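Local coordinates for protein oxygen-independent coproporphyrinogen III oxidase (Escherichia coli, PDB 1OLT) that catalyses the anaerobic oxidative decarboxylation of two propionate groups of coproporphyrinogen III to vinyl groups, giving protoporphyrinogen IX in heme biosynthesis through radical SAM chemistry, at residues F164-K176 and R184-A198. Residues are numbered along the deposited sequence; the frame is centred on the assembly and turned at random.
Sequences FNRLSMGVQDFNK and REQDEEFIFALLNHA. With SAM (S-adenosylmethionine), chain C.
Phe174, just past strand 166-172, turns the CE1-CZ end of its ring to helix 188-198: CE1 lies 3.9 Å from Ile191 CD1 and touches Glu188 CG, while CZ reaches Phe192 CE1. A flat, wide side chain suits this join, taking Val171 CG1 over one face while its rim atoms meet the helix. Further back, unbranched Met169 extends from the strand with CG anti to the backbone N (chi1 174°) and bends at its end, bringing CE within 3.5 Å of Leu194 CD2. At the exposed end, long, flexible Lys176 bends so that NZ forms a 2.6 Å salt bridge with Glu185 OE2. At the bound S-adenosylmethionine, Arg184 NH1 and NH2 donate nearly straight bonds to carboxylate O and OXT; Gln172 OE1 lies over one guanidinium face, off its centre, the amide plane almost perpendicular (88°). Gln186 OE1 accepts from Arg184 NE at 2.9 Å, and its NE2 binds Val171 O at 2.7 Å. A leucine in place of Arg184 would probably leave the SAM carboxylate without its paired donors and Gln186 OE1 without its NE partner. The helix runs antiparallel (171°) to a strand that parallels neighbours 140-146 and 207-212, as in the TIM-barrel-like radical SAM core, whose C-terminal strand ends bind S-adenosylmethionine and the iron-sulfur cluster.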
ATOM      1  N   PHE A 164     -19.200   1.822   0.169  1.00 12.32           N
ATOM      2  CA  PHE A 164     -17.846   2.017  -0.418  1.00 13.21           C
ATOM      3  C   PHE A 164     -17.805   3.309  -1.221  1.00 13.16           C
ATOM      4  O   PHE A 164     -18.735   3.591  -1.954  1.00 13.07           O
ATOM      5  CB  PHE A 164     -17.425   0.848  -1.265  1.00 13.00           C
ATOM      6  CG  PHE A 164     -17.053  -0.373  -0.462  1.00 14.78           C
ATOM      7  CD1 PHE A 164     -18.018  -1.297  -0.080  1.00 14.39           C
ATOM      8  CD2 PHE A 164     -15.753  -0.593  -0.058  1.00 14.97           C
ATOM      9  CE1 PHE A 164     -17.655  -2.396   0.627  1.00 13.82           C
ATOM     10  CE2 PHE A 164     -15.420  -1.699   0.714  1.00 15.05           C
ATOM     11  CZ  PHE A 164     -16.368  -2.605   1.016  1.00 13.08           C
ATOM     12  N   ASN A 165     -16.762   4.101  -1.034  1.00 13.41           N
ATOM     13  CA  ASN A 165     -16.594   5.386  -1.760  1.00 14.01           C
ATOM     14  C   ASN A 165     -15.268   5.568  -2.524  1.00 14.89           C
ATOM     15  O   ASN A 165     -15.063   6.623  -3.199  1.00 15.14           O
ATOM     16  CB  ASN A 165     -16.884   6.585  -0.843  1.00 14.40           C
ATOM     17  CG  ASN A 165     -16.174   6.510   0.516  1.00 15.84           C
ATOM     18  OD1 ASN A 165     -15.051   6.035   0.644  1.00 13.76           O
ATOM     19  ND2 ASN A 165     -16.835   7.026   1.523  1.00 16.47           N
ATOM     20  N   ARG A 166     -14.375   4.594  -2.362  0.80 14.88           N
ATOM     21  CA  ARG A 166     -13.154   4.564  -3.086  0.80 15.46           C
ATOM     22  C   ARG A 166     -12.827   3.180  -3.581  0.80 14.53           C
ATOM     23  O   ARG A 166     -13.028   2.213  -2.919  0.80 13.45           O
ATOM     24  CB  ARG A 166     -12.007   4.985  -2.233  0.80 16.71           C
ATOM     25  CG  ARG A 166     -12.279   6.234  -1.502  0.80 20.69           C
ATOM     26  CD  ARG A 166     -11.102   6.969  -1.188  0.80 26.47           C
ATOM     27  NE  ARG A 166     -11.421   8.363  -0.892  0.80 28.86           N
ATOM     28  CZ  ARG A 166     -10.561   9.149  -0.337  0.80 31.12           C
ATOM     29  NH1 ARG A 166      -9.339   8.668  -0.070  0.80 31.48           N
ATOM     30  NH2 ARG A 166     -10.905  10.421  -0.054  0.80 32.53           N
ATOM     31  N   LEU A 167     -12.267   3.109  -4.779  0.70 13.22           N
ATOM     32  CA  LEU A 167     -11.801   1.836  -5.321  0.70 14.30           C
ATOM     33  C   LEU A 167     -10.444   1.946  -6.040  0.70 13.38           C
ATOM     34  O   LEU A 167     -10.082   3.012  -6.565  0.70 12.32           O
ATOM     35  CB  LEU A 167     -12.865   1.203  -6.230  0.70 14.84           C
ATOM     36  CG  LEU A 167     -13.140   1.551  -7.691  0.70 17.39           C
ATOM     37  CD1 LEU A 167     -12.079   1.156  -8.722  0.70 17.90           C
ATOM     38  CD2 LEU A 167     -14.478   0.882  -8.057  0.70 19.81           C
ATOM     39  N   SER A 168      -9.769   0.804  -6.102  1.00 13.25           N
ATOM     40  CA  SER A 168      -8.521   0.590  -6.783  1.00 14.40           C
ATOM     41  C   SER A 168      -8.742  -0.625  -7.689  1.00 16.00           C
ATOM     42  O   SER A 168      -9.400  -1.623  -7.281  1.00 16.63           O
ATOM     43  CB  SER A 168      -7.425   0.339  -5.778  1.00 15.09           C
ATOM     44  OG  SER A 168      -6.240   0.162  -6.490  1.00 17.12           O
ATOM     45  N   MET A 169      -8.251  -0.544  -8.925  1.00 15.18           N
ATOM     46  CA  MET A 169      -8.455  -1.581  -9.892  1.00 15.32           C
ATOM     47  C   MET A 169      -7.126  -1.955 -10.499  1.00 14.99           C
ATOM     48  O   MET A 169      -6.392  -1.104 -10.988  1.00 13.56           O
ATOM     49  CB  MET A 169      -9.426  -1.076 -10.954  1.00 16.32           C
ATOM     50  CG  MET A 169      -9.667  -1.978 -12.150  1.00 20.04           C
ATOM     51  SD  MET A 169     -10.786  -1.223 -13.412  1.00 27.25           S
ATOM     52  CE  MET A 169     -12.119  -0.712 -12.299  1.00 28.34           C
ATOM     53  N   GLY A 170      -6.823  -3.243 -10.481  1.00 14.67           N
ATOM     54  CA  GLY A 170      -5.638  -3.737 -11.132  1.00 15.14           C
ATOM     55  C   GLY A 170      -5.803  -3.752 -12.641  1.00 14.61           C
ATOM     56  O   GLY A 170      -6.773  -4.281 -13.143  1.00 14.29           O
ATOM     57  N   VAL A 171      -4.835  -3.220 -13.357  1.00 14.94           N
ATOM     58  CA  VAL A 171      -4.787  -3.337 -14.830  1.00 14.66           C
ATOM     59  C   VAL A 171      -3.496  -4.040 -15.303  1.00 14.79           C
ATOM     60  O   VAL A 171      -3.528  -4.968 -16.115  1.00 13.69           O
ATOM     61  CB  VAL A 171      -4.975  -1.934 -15.479  1.00 14.97           C
ATOM     62  CG1 VAL A 171      -4.664  -1.929 -16.964  1.00 15.12           C
ATOM     63  CG2 VAL A 171      -6.423  -1.391 -15.207  1.00 17.25           C
ATOM     64  N   GLN A 172      -2.378  -3.629 -14.721  1.00 14.00           N
ATOM     65  CA  GLN A 172      -1.057  -4.144 -14.974  1.00 14.37           C
ATOM     66  C   GLN A 172      -0.495  -3.706 -16.312  1.00 14.64           C
ATOM     67  O   GLN A 172       0.533  -2.995 -16.341  1.00 14.83           O
ATOM     68  CB  GLN A 172      -0.945  -5.669 -14.746  1.00 15.34           C
ATOM     69  CG  GLN A 172      -1.901  -6.227 -13.691  1.00 15.93           C
ATOM     70  CD  GLN A 172      -1.861  -5.565 -12.346  1.00 15.68           C
ATOM     71  OE1 GLN A 172      -2.625  -5.942 -11.474  1.00 19.66           O
ATOM     72  NE2 GLN A 172      -0.987  -4.628 -12.154  1.00  9.21           N
ATOM     73  N   ASP A 173      -1.136  -4.099 -17.398  1.00 13.76           N
ATOM     74  CA  ASP A 173      -0.801  -3.628 -18.740  1.00 14.86           C
ATOM     75  C   ASP A 173      -2.007  -3.938 -19.638  1.00 15.38           C
ATOM     76  O   ASP A 173      -2.698  -4.963 -19.396  1.00 14.18           O
ATOM     77  CB  ASP A 173       0.439  -4.380 -19.224  1.00 15.00           C
ATOM     78  CG  ASP A 173       1.146  -3.697 -20.405  1.00 15.85           C
ATOM     79  OD1 ASP A 173       0.526  -2.870 -21.106  1.00 14.18           O
ATOM     80  OD2 ASP A 173       2.345  -3.952 -20.712  1.00 14.10           O
ATOM     81  N   PHE A 174      -2.256  -3.081 -20.629  1.00 14.21           N
ATOM     82  CA  PHE A 174      -3.204  -3.333 -21.703  1.00 15.34           C
ATOM     83  C   PHE A 174      -2.649  -4.154 -22.876  1.00 15.42           C
ATOM     84  O   PHE A 174      -3.418  -4.709 -23.688  1.00 15.60           O
ATOM     85  CB  PHE A 174      -3.708  -1.995 -22.316  1.00 14.89           C
ATOM     86  CG  PHE A 174      -4.729  -1.317 -21.482  1.00 16.33           C
ATOM     87  CD1 PHE A 174      -5.865  -1.989 -21.109  1.00 15.25           C
ATOM     88  CD2 PHE A 174      -4.546  -0.005 -21.045  1.00 15.23           C
ATOM     89  CE1 PHE A 174      -6.883  -1.350 -20.313  1.00 18.46           C
ATOM     90  CE2 PHE A 174      -5.554   0.647 -20.216  1.00 20.67           C
ATOM     91  CZ  PHE A 174      -6.710  -0.030 -19.864  1.00 17.82           C
ATOM     92  N   ASN A 175      -1.339  -4.257 -22.961  1.00 15.07           N
ATOM     93  CA  ASN A 175      -0.689  -5.016 -24.029  1.00 14.35           C
ATOM     94  C   ASN A 175      -1.066  -6.510 -23.982  1.00 14.17           C
ATOM     95  O   ASN A 175      -0.903  -7.202 -22.944  1.00 13.33           O
ATOM     96  CB  ASN A 175       0.822  -4.843 -23.895  1.00 14.79           C
ATOM     97  CG  ASN A 175       1.587  -5.510 -25.022  1.00 15.06           C
ATOM     98  OD1 ASN A 175       1.607  -6.768 -25.142  1.00 13.34           O
ATOM     99  ND2 ASN A 175       2.159  -4.679 -25.911  1.00 16.24           N
ATOM    100  N   LYS A 176      -1.614  -7.000 -25.078  1.00 13.45           N
ATOM    101  CA  LYS A 176      -2.157  -8.341 -25.141  1.00 13.86           C
ATOM    102  C   LYS A 176      -1.104  -9.474 -25.039  1.00 13.30           C
ATOM    103  O   LYS A 176      -1.362 -10.486 -24.465  1.00 12.89           O
ATOM    104  CB  LYS A 176      -2.985  -8.510 -26.464  1.00 14.94           C
ATOM    105  CG  LYS A 176      -4.184  -7.473 -26.554  1.00 16.54           C
ATOM    106  CD  LYS A 176      -5.112  -7.537 -25.265  1.00 14.32           C
ATOM    107  CE  LYS A 176      -5.984  -8.748 -25.151  1.00 15.26           C
ATOM    108  NZ  LYS A 176      -6.819  -8.614 -23.951  1.00 13.58           N
ATOM    109  N   ARG A 184      -2.949 -12.937 -17.527  1.00 12.97           N
ATOM    110  CA  ARG A 184      -3.888 -11.930 -17.104  1.00 13.58           C
ATOM    111  C   ARG A 184      -4.630 -11.313 -18.311  1.00 14.57           C
ATOM    112  O   ARG A 184      -4.761 -10.101 -18.449  1.00 13.15           O
ATOM    113  CB  ARG A 184      -3.263 -10.823 -16.259  1.00 14.34           C
ATOM    114  CG  ARG A 184      -4.386 -10.096 -15.391  1.00 15.54           C
ATOM    115  CD  ARG A 184      -3.901  -8.934 -14.869  1.00 17.07           C
ATOM    116  NE  ARG A 184      -4.905  -8.117 -14.248  1.00 17.23           N
ATOM    117  CZ  ARG A 184      -5.129  -7.986 -12.949  1.00 16.94           C
ATOM    118  NH1 ARG A 184      -4.491  -8.725 -12.042  1.00 14.70           N
ATOM    119  NH2 ARG A 184      -6.029  -7.079 -12.567  1.00 15.87           N
ATOM    120  N   GLU A 185      -5.125 -12.186 -19.171  1.00 14.06           N
ATOM    121  CA  GLU A 185      -5.973 -11.787 -20.262  1.00 14.65           C
ATOM    122  C   GLU A 185      -7.201 -11.078 -19.651  1.00 14.26           C
ATOM    123  O   GLU A 185      -7.833 -11.587 -18.759  1.00 13.22           O
ATOM    124  CB  GLU A 185      -6.446 -12.998 -21.046  1.00 14.66           C
ATOM    125  CG  GLU A 185      -7.493 -12.679 -22.092  1.00 21.26           C
ATOM    126  CD  GLU A 185      -6.919 -11.897 -23.219  1.00 25.95           C
ATOM    127  OE1 GLU A 185      -5.713 -12.141 -23.513  1.00 31.97           O
ATOM    128  OE2 GLU A 185      -7.696 -11.059 -23.832  1.00 29.55           O
ATOM    129  N   GLN A 186      -7.509  -9.919 -20.186  1.00 14.64           N
ATOM    130  CA  GLN A 186      -8.615  -9.100 -19.731  1.00 15.45           C
ATOM    131  C   GLN A 186      -9.162  -8.256 -20.885  1.00 14.55           C
ATOM    132  O   GLN A 186      -8.474  -7.960 -21.952  1.00 13.10           O
ATOM    133  CB  GLN A 186      -8.188  -8.255 -18.457  1.00 16.87           C
ATOM    134  CG  GLN A 186      -7.135  -7.487 -18.647  1.00 17.97           C
ATOM    135  CD  GLN A 186      -6.431  -6.940 -17.376  1.00 18.83           C
ATOM    136  OE1 GLN A 186      -6.813  -7.169 -16.220  1.00 18.12           O
ATOM    137  NE2 GLN A 186      -5.421  -6.134 -17.652  1.00 14.92           N
ATOM    138  N   ASP A 187     -10.433  -7.933 -20.747  1.00 13.20           N
ATOM    139  CA  ASP A 187     -11.128  -7.283 -21.848  1.00 14.61           C
ATOM    140  C   ASP A 187     -11.020  -5.762 -21.661  1.00 13.54           C
ATOM    141  O   ASP A 187     -11.543  -5.244 -20.725  1.00 11.38           O
ATOM    142  CB  ASP A 187     -12.584  -7.744 -21.831  1.00 15.74           C
ATOM    143  CG  ASP A 187     -13.361  -7.234 -22.997  1.00 22.19           C
ATOM    144  OD1 ASP A 187     -13.370  -6.007 -23.297  1.00 27.46           O
ATOM    145  OD2 ASP A 187     -14.018  -8.002 -23.675  1.00 31.08           O
ATOM    146  N   GLU A 188     -10.332  -5.081 -22.583  1.00 13.52           N
ATOM    147  CA  GLU A 188     -10.052  -3.648 -22.467  1.00 14.06           C
ATOM    148  C   GLU A 188     -11.369  -2.852 -22.449  1.00 14.43           C
ATOM    149  O   GLU A 188     -11.517  -1.886 -21.682  1.00 14.98           O
ATOM    150  CB  GLU A 188      -9.217  -3.186 -23.644  1.00 14.41           C
ATOM    151  CG  GLU A 188      -8.879  -1.710 -23.616  1.00 18.39           C
ATOM    152  CD  GLU A 188      -7.961  -1.305 -24.777  1.00 21.40           C
ATOM    153  OE1 GLU A 188      -6.876  -1.877 -24.940  1.00 20.81           O
ATOM    154  OE2 GLU A 188      -8.364  -0.495 -25.543  1.00 21.13           O
ATOM    155  N   GLU A 189     -12.327  -3.246 -23.262  1.00 13.73           N
ATOM    156  CA  GLU A 189     -13.619  -2.541 -23.288  1.00 14.95           C
ATOM    157  C   GLU A 189     -14.321  -2.652 -21.991  1.00 13.65           C
ATOM    158  O   GLU A 189     -14.948  -1.693 -21.514  1.00 12.70           O
ATOM    159  CB  GLU A 189     -14.526  -3.028 -24.425  1.00 16.72           C
ATOM    160  CG  GLU A 189     -13.997  -2.659 -25.777  1.00 22.18           C
ATOM    161  CD  GLU A 189     -14.104  -1.173 -26.059  1.00 32.96           C
ATOM    162  OE1 GLU A 189     -15.050  -0.518 -25.533  1.00 38.42           O
ATOM    163  OE2 GLU A 189     -13.222  -0.647 -26.808  1.00 39.82           O
ATOM    164  N   PHE A 190     -14.206  -3.805 -21.354  1.00 13.64           N
ATOM    165  CA  PHE A 190     -14.828  -3.971 -20.063  1.00 12.61           C
ATOM    166  C   PHE A 190     -14.118  -3.150 -18.965  1.00 13.29           C
ATOM    167  O   PHE A 190     -14.771  -2.629 -18.042  1.00 12.61           O
ATOM    168  CB  PHE A 190     -14.905  -5.440 -19.675  1.00 13.24           C
ATOM    169  CG  PHE A 190     -15.664  -5.662 -18.404  1.00 14.75           C
ATOM    170  CD1 PHE A 190     -17.042  -5.547 -18.387  1.00 19.75           C
ATOM    171  CD2 PHE A 190     -15.004  -5.911 -17.237  1.00 18.74           C
ATOM    172  CE1 PHE A 190     -17.745  -5.732 -17.218  1.00 19.84           C
ATOM    173  CE2 PHE A 190     -15.707  -6.072 -16.065  1.00 22.17           C
ATOM    174  CZ  PHE A 190     -17.095  -5.980 -16.087  1.00 20.94           C
ATOM    175  N   ILE A 191     -12.799  -3.061 -19.026  1.00 12.03           N
ATOM    176  CA  ILE A 191     -12.096  -2.188 -18.092  1.00 12.79           C
ATOM    177  C   ILE A 191     -12.587  -0.759 -18.176  1.00 12.75           C
ATOM    178  O   ILE A 191     -12.835  -0.117 -17.129  1.00 12.75           O
ATOM    179  CB  ILE A 191     -10.592  -2.313 -18.226  1.00 13.69           C
ATOM    180  CG1 ILE A 191     -10.154  -3.682 -17.714  1.00 14.48           C
ATOM    181  CG2 ILE A 191      -9.868  -1.244 -17.432  1.00 15.75           C
ATOM    182  CD1 ILE A 191      -8.705  -4.047 -18.117  1.00 16.90           C
ATOM    183  N   PHE A 192     -12.713  -0.238 -19.389  1.00 13.16           N
ATOM    184  CA  PHE A 192     -13.245   1.117 -19.599  1.00 13.21           C
ATOM    185  C   PHE A 192     -14.686   1.219 -19.089  1.00 13.86           C
ATOM    186  O   PHE A 192     -15.048   2.202 -18.423  1.00 12.33           O
ATOM    187  CB  PHE A 192     -13.220   1.491 -21.075  1.00 13.99           C
ATOM    188  CG  PHE A 192     -11.926   2.111 -21.495  1.00 13.68           C
ATOM    189  CD1 PHE A 192     -10.778   1.324 -21.588  1.00 15.85           C
ATOM    190  CD2 PHE A 192     -11.850   3.465 -21.809  1.00 13.40           C
ATOM    191  CE1 PHE A 192      -9.547   1.861 -21.941  1.00 14.73           C
ATOM    192  CE2 PHE A 192     -10.631   4.022 -22.165  1.00 14.95           C
ATOM    193  CZ  PHE A 192      -9.455   3.226 -22.211  1.00 16.28           C
ATOM    194  N   ALA A 193     -15.512   0.204 -19.386  1.00 12.62           N
ATOM    195  CA  ALA A 193     -16.890   0.241 -18.902  1.00 13.18           C
ATOM    196  C   ALA A 193     -16.963   0.283 -17.370  1.00 12.90           C
ATOM    197  O   ALA A 193     -17.741   1.008 -16.778  1.00 12.01           O
ATOM    198  CB  ALA A 193     -17.696  -0.978 -19.431  1.00 13.38           C
ATOM    199  N   LEU A 194     -16.147  -0.516 -16.740  1.00 12.79           N
ATOM    200  CA  LEU A 194     -16.169  -0.636 -15.319  1.00 13.90           C
ATOM    201  C   LEU A 194     -15.741   0.661 -14.656  1.00 13.65           C
ATOM    202  O   LEU A 194     -16.416   1.149 -13.750  1.00 12.33           O
ATOM    203  CB  LEU A 194     -15.238  -1.762 -14.901  1.00 15.81           C
ATOM    204  CG  LEU A 194     -15.338  -2.338 -13.504  1.00 18.00           C
ATOM    205  CD1 LEU A 194     -16.666  -2.971 -13.235  1.00 20.38           C
ATOM    206  CD2 LEU A 194     -14.200  -3.384 -13.310  1.00 22.87           C
ATOM    207  N   LEU A 195     -14.631   1.240 -15.114  1.00 13.48           N
ATOM    208  CA  LEU A 195     -14.143   2.485 -14.488  1.00 15.04           C
ATOM    209  C   LEU A 195     -15.059   3.657 -14.756  1.00 14.06           C
ATOM    210  O   LEU A 195     -15.335   4.461 -13.850  1.00 14.74           O
ATOM    211  CB  LEU A 195     -12.680   2.751 -14.884  1.00 16.43           C
ATOM    212  CG  LEU A 195     -12.004   3.920 -14.179  1.00 20.12           C
ATOM    213  CD1 LEU A 195     -10.484   3.603 -13.989  1.00 24.72           C
ATOM    214  CD2 LEU A 195     -12.176   5.283 -14.978  1.00 26.81           C
ATOM    215  N   ASN A 196     -15.567   3.769 -15.962  0.80 14.43           N
ATOM    216  CA  ASN A 196     -16.512   4.822 -16.249  0.80 14.64           C
ATOM    217  C   ASN A 196     -17.879   4.678 -15.486  0.80 13.70           C
ATOM    218  O   ASN A 196     -18.462   5.654 -15.074  0.80 11.60           O
ATOM    219  CB  ASN A 196     -16.650   4.983 -17.761  0.80 16.73           C
ATOM    220  CG  ASN A 196     -15.394   5.681 -18.386  0.80 20.19           C
ATOM    221  OD1 ASN A 196     -14.688   5.106 -19.219  0.80 24.47           O
ATOM    222  ND2 ASN A 196     -15.104   6.921 -17.917  0.80 27.06           N
ATOM    223  N   HIS A 197     -18.332   3.459 -15.250  1.00 13.54           N
ATOM    224  CA  HIS A 197     -19.489   3.220 -14.431  1.00 12.85           C
ATOM    225  C   HIS A 197     -19.192   3.620 -12.944  1.00 11.97           C
ATOM    226  O   HIS A 197     -20.064   4.212 -12.263  1.00 11.43           O
ATOM    227  CB  HIS A 197     -19.951   1.726 -14.528  1.00 13.54           C
ATOM    228  CG  HIS A 197     -21.234   1.441 -13.817  1.00 13.73           C
ATOM    229  ND1 HIS A 197     -22.370   2.211 -13.990  1.00 16.32           N
ATOM    230  CD2 HIS A 197     -21.561   0.489 -12.923  1.00 14.23           C
ATOM    231  CE1 HIS A 197     -23.341   1.730 -13.236  1.00 15.15           C
ATOM    232  NE2 HIS A 197     -22.863   0.691 -12.572  1.00 14.39           N
ATOM    233  N   ALA A 198     -18.005   3.289 -12.459  1.00 11.62           N
ATOM    234  CA  ALA A 198     -17.604   3.646 -11.107  1.00 11.85           C
ATOM    235  C   ALA A 198     -17.706   5.162 -10.957  1.00 12.21           C
ATOM    236  O   ALA A 198     -18.296   5.635 -10.038  1.00 11.66           O
ATOM    237  CB  ALA A 198     -16.205   3.191 -10.807  1.00 13.25           C
TER
HETATM  238  N   SAM C 501      -6.522  -8.671  -6.955  1.00 18.66           N
HETATM  239  CA  SAM C 501      -6.840  -7.432  -7.651  1.00 18.10           C
HETATM  240  C   SAM C 501      -6.224  -7.320  -9.051  1.00 19.26           C
HETATM  241  O   SAM C 501      -5.227  -8.065  -9.350  1.00 18.76           O
HETATM  242  OXT SAM C 501      -6.799  -6.559  -9.801  1.00 17.52           O
HETATM  243  CB  SAM C 501      -6.285  -6.294  -6.773  1.00 19.99           C
HETATM  244  CG  SAM C 501      -4.862  -5.820  -6.898  0.60 20.95           C
HETATM  245  SD  SAM C 501      -3.613  -6.925  -6.291  0.60 19.90           S
HETATM  246  CE  SAM C 501      -4.103  -7.297  -4.602  0.60 22.10           C
HETATM  247  C5' SAM C 501      -2.302  -5.710  -5.725  0.60 21.76           C
HETATM  248  C4' SAM C 501      -1.266  -5.154  -6.765  1.00 20.01           C
HETATM  249  O4' SAM C 501       0.070  -5.585  -6.539  1.00 22.97           O
HETATM  250  C3' SAM C 501      -1.523  -5.613  -8.181  1.00 21.30           C
HETATM  251  O3' SAM C 501      -2.647  -4.977  -8.801  1.00 21.66           O
HETATM  252  C2' SAM C 501      -0.170  -5.401  -8.873  1.00 19.23           C
HETATM  253  O2' SAM C 501      -0.121  -4.129  -9.519  1.00 19.09           O
HETATM  254  C1' SAM C 501       0.811  -5.400  -7.726  1.00 18.71           C
HETATM  255  N9  SAM C 501       1.793  -6.463  -7.795  1.00 19.12           N
HETATM  256  C8  SAM C 501       1.539  -7.779  -7.503  1.00 17.55           C
HETATM  257  N7  SAM C 501       2.663  -8.476  -7.638  1.00 16.68           N
HETATM  258  C5  SAM C 501       3.653  -7.599  -7.997  1.00 19.03           C
HETATM  259  C6  SAM C 501       5.023  -7.759  -8.266  1.00 20.30           C
HETATM  260  N6  SAM C 501       5.647  -8.934  -8.184  1.00 16.44           N
HETATM  261  N1  SAM C 501       5.742  -6.650  -8.611  1.00 19.15           N
HETATM  262  C2  SAM C 501       5.116  -5.402  -8.700  1.00 21.62           C
HETATM  263  N3  SAM C 501       3.799  -5.239  -8.433  1.00 18.02           N
HETATM  264  C4  SAM C 501       3.086  -6.334  -8.099  1.00 18.27           C
HETATM  265  O   HOH W   1      -6.058  -4.366 -24.130  1.00 21.54           O
HETATM  266  O   HOH W   2      -8.885  -6.574 -24.818  1.00 19.50           O